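Local coordinates for dioxygenase (Pseudomonas brassicacearum, PDB 5V2D), which probably cleaves the central double bond of lignin-derived stilbenes with molecular oxygen, using an iron ion held by four histidines, at residues A194-S202 against V214-L225. Sequence-based numbering, arbitrary orientation.
Sequences ATGNLLAFS and VYFELSPDGKLL
Thr195 opens the contact by laying its carbonyl O against Pro220 CG, 3.6 Å away, while its OG1 accepts from the Asn197 backbone N in an ST turn. Asn197, just before the strand, adds a side-chain bond to the backbone pairing, reaching diagonally to Glu217. With CG beside the backbone N (chi1 -70°), Asn197 points its ND2 at Glu217 OE1, 2.9 Å away and nearly straight, on the anti lone pair, although amide and carboxylate planes stand 73° apart. Glu217 OE1 also forms a salt bridge with Arg284, and Tyr215 OH donates to Glu217 OE2 from above the carboxylate plane over 2.7 Å. The buried carboxylate is thus gripped at both oxygens. Leu198 exchanges two backbone hydrogen bonds with Leu218. Leu199 runs alongside Tyr215 and Glu217, its CD2 3.5 Å from Glu217 CD. Ala200 pairs likewise with Phe216, and Ala200 O also lies 3.1 Å from Tyr215 CD1. Phe201 turns its ring away from strand 214-218, toward Phe241 and Phe250; the Phe201 side chain lies about 9 Å from the bound iron. Ser202 completes the pairing with two bonds to Val214. The two strands form the central hairpin of a four-stranded antiparallel blade, consistent with the family's beta-propeller, flanked by strands 190-191 and 224-231.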
ATOM      1  N   ALA A 194       1.060  20.650   6.693  1.00 35.01           N
ATOM      2  CA  ALA A 194       0.917  22.008   7.277  1.00 42.44           C
ATOM      3  C   ALA A 194      -0.139  22.038   8.386  1.00 44.69           C
ATOM      4  O   ALA A 194       0.097  22.639   9.413  1.00 48.70           O
ATOM      5  CB  ALA A 194       0.588  23.025   6.185  1.00 42.65           C
ATOM      6  N   THR A 195      -1.241  21.284   8.209  1.00 39.79           N
ATOM      7  CA  THR A 195      -2.392  21.266   9.121  1.00 38.96           C
ATOM      8  C   THR A 195      -2.563  20.003   9.924  1.00 38.38           C
ATOM      9  O   THR A 195      -3.291  19.977  10.885  1.00 38.27           O
ATOM     10  CB  THR A 195      -3.672  21.387   8.330  1.00 38.23           C
ATOM     11  OG1 THR A 195      -3.712  20.367   7.302  1.00 34.29           O
ATOM     12  CG2 THR A 195      -3.790  22.751   7.641  1.00 39.89           C
ATOM     13  N   GLY A 196      -1.932  18.901   9.498  1.00 34.31           N
ATOM     14  CA  GLY A 196      -2.220  17.577  10.042  1.00 33.10           C
ATOM     15  C   GLY A 196      -3.583  17.019   9.598  1.00 30.76           C
ATOM     16  O   GLY A 196      -4.006  15.977  10.149  1.00 31.68           O
ATOM     17  N   ASN A 197      -4.270  17.678   8.643  1.00 28.20           N
ATOM     18  CA  ASN A 197      -5.532  17.155   8.124  1.00 29.64           C
ATOM     19  C   ASN A 197      -5.296  15.780   7.445  1.00 29.22           C
ATOM     20  O   ASN A 197      -4.256  15.546   6.802  1.00 27.32           O
ATOM     21  CB  ASN A 197      -6.160  18.073   7.110  1.00 28.78           C
ATOM     22  CG  ASN A 197      -6.713  19.388   7.727  1.00 31.02           C
ATOM     23  OD1 ASN A 197      -6.680  19.569   8.930  1.00 30.66           O
ATOM     24  ND2 ASN A 197      -7.257  20.235   6.899  1.00 28.64           N
ATOM     25  N   LEU A 198      -6.341  14.949   7.504  1.00 29.64           N
ATOM     26  CA  LEU A 198      -6.384  13.666   6.809  1.00 28.37           C
ATOM     27  C   LEU A 198      -7.080  13.893   5.525  1.00 30.41           C
ATOM     28  O   LEU A 198      -8.234  14.335   5.507  1.00 30.50           O
ATOM     29  CB  LEU A 198      -7.093  12.619   7.650  1.00 29.27           C
ATOM     30  CG  LEU A 198      -7.121  11.186   7.124  1.00 28.20           C
ATOM     31  CD1 LEU A 198      -5.703  10.669   7.146  1.00 30.36           C
ATOM     32  CD2 LEU A 198      -7.942  10.337   8.035  1.00 32.53           C
ATOM     33  N   LEU A 199      -6.377  13.638   4.432  1.00 27.76           N
ATOM     34  CA  LEU A 199      -6.882  13.819   3.089  1.00 27.69           C
ATOM     35  C   LEU A 199      -7.184  12.424   2.553  1.00 27.80           C
ATOM     36  O   LEU A 199      -6.305  11.523   2.562  1.00 26.45           O
ATOM     37  CB  LEU A 199      -5.859  14.480   2.235  1.00 28.63           C
ATOM     38  CG  LEU A 199      -5.132  15.701   2.910  1.00 32.39           C
ATOM     39  CD1 LEU A 199      -4.221  16.388   1.894  1.00 35.16           C
ATOM     40  CD2 LEU A 199      -6.060  16.751   3.448  1.00 28.80           C
ATOM     41  N   ALA A 200      -8.428  12.166   2.159  1.00 26.49           N
ATOM     42  CA  ALA A 200      -8.833  10.848   1.819  1.00 26.62           C
ATOM     43  C   ALA A 200      -9.890  10.876   0.698  1.00 28.33           C
ATOM     44  O   ALA A 200     -10.242  11.929   0.211  1.00 28.06           O
ATOM     45  CB  ALA A 200      -9.380  10.164   3.075  1.00 26.93           C
ATOM     46  N   PHE A 201     -10.331   9.697   0.283  1.00 26.98           N
ATOM     47  CA  PHE A 201     -11.304   9.617  -0.799  1.00 26.53           C
ATOM     48  C   PHE A 201     -11.970   8.258  -0.760  1.00 27.67           C
ATOM     49  O   PHE A 201     -11.544   7.369   0.005  1.00 25.38           O
ATOM     50  CB  PHE A 201     -10.670   9.913  -2.147  1.00 24.83           C
ATOM     51  CG  PHE A 201      -9.785   8.816  -2.655  1.00 26.70           C
ATOM     52  CD1 PHE A 201     -10.314   7.788  -3.517  1.00 26.89           C
ATOM     53  CD2 PHE A 201      -8.461   8.748  -2.306  1.00 27.23           C
ATOM     54  CE1 PHE A 201      -9.511   6.752  -3.924  1.00 26.30           C
ATOM     55  CE2 PHE A 201      -7.647   7.696  -2.757  1.00 25.59           C
ATOM     56  CZ  PHE A 201      -8.154   6.712  -3.565  1.00 26.92           C
ATOM     57  N   SER A 202     -12.992   8.074  -1.593  1.00 27.93           N
ATOM     58  CA  SER A 202     -13.690   6.775  -1.747  1.00 29.22           C
ATOM     59  C   SER A 202     -14.054   6.560  -3.229  1.00 30.22           C
ATOM     60  O   SER A 202     -14.424   7.539  -3.912  1.00 33.37           O
ATOM     61  CB  SER A 202     -14.956   6.800  -0.908  1.00 30.83           C
ATOM     62  OG  SER A 202     -15.834   5.742  -1.297  1.00 31.63           O
ATOM     63  N   VAL A 214     -15.604  10.278  -4.214  1.00 31.66           N
ATOM     64  CA  VAL A 214     -15.732  11.354  -3.229  1.00 32.67           C
ATOM     65  C   VAL A 214     -14.385  11.719  -2.684  1.00 32.11           C
ATOM     66  O   VAL A 214     -13.644  10.778  -2.296  1.00 28.89           O
ATOM     67  CB  VAL A 214     -16.498  10.931  -1.943  1.00 34.48           C
ATOM     68  CG1 VAL A 214     -17.030  12.123  -1.185  1.00 32.68           C
ATOM     69  CG2 VAL A 214     -17.440   9.831  -2.153  1.00 37.16           C
ATOM     70  N   TYR A 215     -14.085  13.018  -2.576  1.00 30.07           N
ATOM     71  CA  TYR A 215     -12.932  13.509  -1.792  1.00 30.53           C
ATOM     72  C   TYR A 215     -13.393  13.906  -0.385  1.00 30.44           C
ATOM     73  O   TYR A 215     -14.466  14.495  -0.243  1.00 29.77           O
ATOM     74  CB  TYR A 215     -12.285  14.722  -2.489  1.00 32.00           C
ATOM     75  CG  TYR A 215     -11.214  15.349  -1.670  1.00 31.93           C
ATOM     76  CD1 TYR A 215     -10.087  14.642  -1.368  1.00 31.92           C
ATOM     77  CD2 TYR A 215     -11.341  16.622  -1.155  1.00 32.70           C
ATOM     78  CE1 TYR A 215      -9.098  15.167  -0.585  1.00 32.53           C
ATOM     79  CE2 TYR A 215     -10.351  17.185  -0.404  1.00 33.41           C
ATOM     80  CZ  TYR A 215      -9.226  16.455  -0.107  1.00 33.08           C
ATOM     81  OH  TYR A 215      -8.240  16.956   0.701  1.00 34.46           O
ATOM     82  N   PHE A 216     -12.623  13.565   0.634  1.00 29.85           N
ATOM     83  CA  PHE A 216     -12.834  13.939   2.007  1.00 29.88           C
ATOM     84  C   PHE A 216     -11.620  14.632   2.607  1.00 33.05           C
ATOM     85  O   PHE A 216     -10.493  14.153   2.429  1.00 29.57           O
ATOM     86  CB  PHE A 216     -13.038  12.710   2.909  1.00 31.33           C
ATOM     87  CG  PHE A 216     -14.187  11.882   2.556  1.00 32.47           C
ATOM     88  CD1 PHE A 216     -14.017  10.552   2.113  1.00 32.23           C
ATOM     89  CD2 PHE A 216     -15.463  12.384   2.727  1.00 34.23           C
ATOM     90  CE1 PHE A 216     -15.123   9.752   1.857  1.00 32.16           C
ATOM     91  CE2 PHE A 216     -16.595  11.571   2.436  1.00 36.34           C
ATOM     92  CZ  PHE A 216     -16.395  10.253   1.986  1.00 35.74           C
ATOM     93  N   GLU A 217     -11.872  15.690   3.414  1.00 30.04           N
ATOM     94  CA  GLU A 217     -10.833  16.328   4.155  1.00 32.55           C
ATOM     95  C   GLU A 217     -11.247  16.452   5.601  1.00 32.21           C
ATOM     96  O   GLU A 217     -12.274  17.097   5.903  1.00 32.77           O
ATOM     97  CB  GLU A 217     -10.485  17.665   3.531  1.00 33.26           C
ATOM     98  CG  GLU A 217      -9.285  18.314   4.247  1.00 34.66           C
ATOM     99  CD  GLU A 217      -8.444  19.245   3.350  1.00 33.61           C
ATOM    100  OE1 GLU A 217      -7.607  19.891   4.008  1.00 35.00           O
ATOM    101  OE2 GLU A 217      -8.546  19.291   2.072  1.00 32.83           O
ATOM    102  N   LEU A 218     -10.447  15.852   6.505  1.00 31.70           N
ATOM    103  CA  LEU A 218     -10.686  15.815   7.921  1.00 31.33           C
ATOM    104  C   LEU A 218      -9.624  16.523   8.745  1.00 33.59           C
ATOM    105  O   LEU A 218      -8.428  16.489   8.414  1.00 30.49           O
ATOM    106  CB  LEU A 218     -10.892  14.397   8.457  1.00 33.15           C
ATOM    107  CG  LEU A 218     -12.056  13.603   7.799  1.00 34.79           C
ATOM    108  CD1 LEU A 218     -11.544  12.430   7.005  1.00 35.45           C
ATOM    109  CD2 LEU A 218     -13.083  13.154   8.792  1.00 36.60           C
ATOM    110  N   SER A 219     -10.068  17.195   9.817  1.00 33.25           N
ATOM    111  CA  SER A 219      -9.193  17.871  10.701  1.00 32.92           C
ATOM    112  C   SER A 219      -8.479  16.872  11.530  1.00 34.31           C
ATOM    113  O   SER A 219      -8.892  15.696  11.625  1.00 32.39           O
ATOM    114  CB  SER A 219     -10.020  18.864  11.606  1.00 36.14           C
ATOM    115  OG  SER A 219     -10.597  18.154  12.682  1.00 35.86           O
ATOM    116  N   PRO A 220      -7.363  17.282  12.151  1.00 37.93           N
ATOM    117  CA  PRO A 220      -6.628  16.307  13.013  1.00 37.13           C
ATOM    118  C   PRO A 220      -7.419  15.760  14.192  1.00 37.15           C
ATOM    119  O   PRO A 220      -7.095  14.686  14.715  1.00 37.42           O
ATOM    120  CB  PRO A 220      -5.393  17.099  13.486  1.00 40.58           C
ATOM    121  CG  PRO A 220      -5.656  18.501  13.152  1.00 39.55           C
ATOM    122  CD  PRO A 220      -6.712  18.617  12.126  1.00 37.49           C
ATOM    123  N   ASP A 221      -8.433  16.484  14.613  0.50 37.44           N
ATOM    124  CA  ASP A 221      -9.349  16.044  15.670  0.50 39.49           C
ATOM    125  C   ASP A 221     -10.609  15.406  15.124  0.50 38.71           C
ATOM    126  O   ASP A 221     -11.550  15.185  15.868  0.50 36.87           O
ATOM    127  CB  ASP A 221      -9.571  17.261  16.617  0.50 41.54           C
ATOM    128  CG  ASP A 221      -8.189  17.707  17.205  0.50 43.79           C
ATOM    129  OD1 ASP A 221      -7.565  16.793  17.751  0.50 44.51           O
ATOM    130  OD2 ASP A 221      -7.606  18.800  16.939  0.50 45.32           O
ATOM    131  N   GLY A 222     -10.638  15.059  13.833  1.00 37.56           N
ATOM    132  CA  GLY A 222     -11.693  14.187  13.314  1.00 35.10           C
ATOM    133  C   GLY A 222     -12.911  14.831  12.730  1.00 34.00           C
ATOM    134  O   GLY A 222     -13.881  14.174  12.352  1.00 34.83           O
ATOM    135  N   LYS A 223     -12.842  16.108  12.521  1.00 34.35           N
ATOM    136  CA  LYS A 223     -13.993  16.828  12.028  1.00 38.77           C
ATOM    137  C   LYS A 223     -13.967  16.841  10.514  1.00 33.12           C
ATOM    138  O   LYS A 223     -12.926  17.149   9.908  1.00 33.36           O
ATOM    139  CB  LYS A 223     -14.021  18.224  12.694  1.00 43.25           C
ATOM    140  CG  LYS A 223     -14.674  19.280  11.875  1.00 51.66           C
ATOM    141  CD  LYS A 223     -16.170  19.146  11.776  1.00 63.09           C
ATOM    142  CE  LYS A 223     -16.652  20.635  11.636  1.00 69.64           C
ATOM    143  NZ  LYS A 223     -18.050  20.796  11.216  1.00 74.77           N
ATOM    144  N   LEU A 224     -15.092  16.522   9.871  1.00 32.74           N
ATOM    145  CA  LEU A 224     -15.175  16.583   8.410  1.00 33.52           C
ATOM    146  C   LEU A 224     -15.246  18.010   7.949  1.00 38.35           C
ATOM    147  O   LEU A 224     -16.217  18.684   8.249  1.00 35.83           O
ATOM    148  CB  LEU A 224     -16.296  15.775   7.855  1.00 32.86           C
ATOM    149  CG  LEU A 224     -16.433  15.661   6.361  1.00 33.98           C
ATOM    150  CD1 LEU A 224     -15.208  15.028   5.719  1.00 32.84           C
ATOM    151  CD2 LEU A 224     -17.663  14.829   6.005  1.00 36.78           C
ATOM    152  N   LEU A 225     -14.203  18.490   7.245  1.00 36.03           N
ATOM    153  CA  LEU A 225     -14.150  19.879   6.814  1.00 36.42           C
ATOM    154  C   LEU A 225     -14.716  20.118   5.455  1.00 38.13           C
ATOM    155  O   LEU A 225     -15.213  21.219   5.191  1.00 34.36           O
ATOM    156  CB  LEU A 225     -12.733  20.384   6.832  1.00 37.84           C
ATOM    157  CG  LEU A 225     -11.993  20.259   8.178  1.00 39.01           C
ATOM    158  CD1 LEU A 225     -10.514  20.549   8.031  1.00 39.24           C
ATOM    159  CD2 LEU A 225     -12.588  21.221   9.203  1.00 41.26           C
TER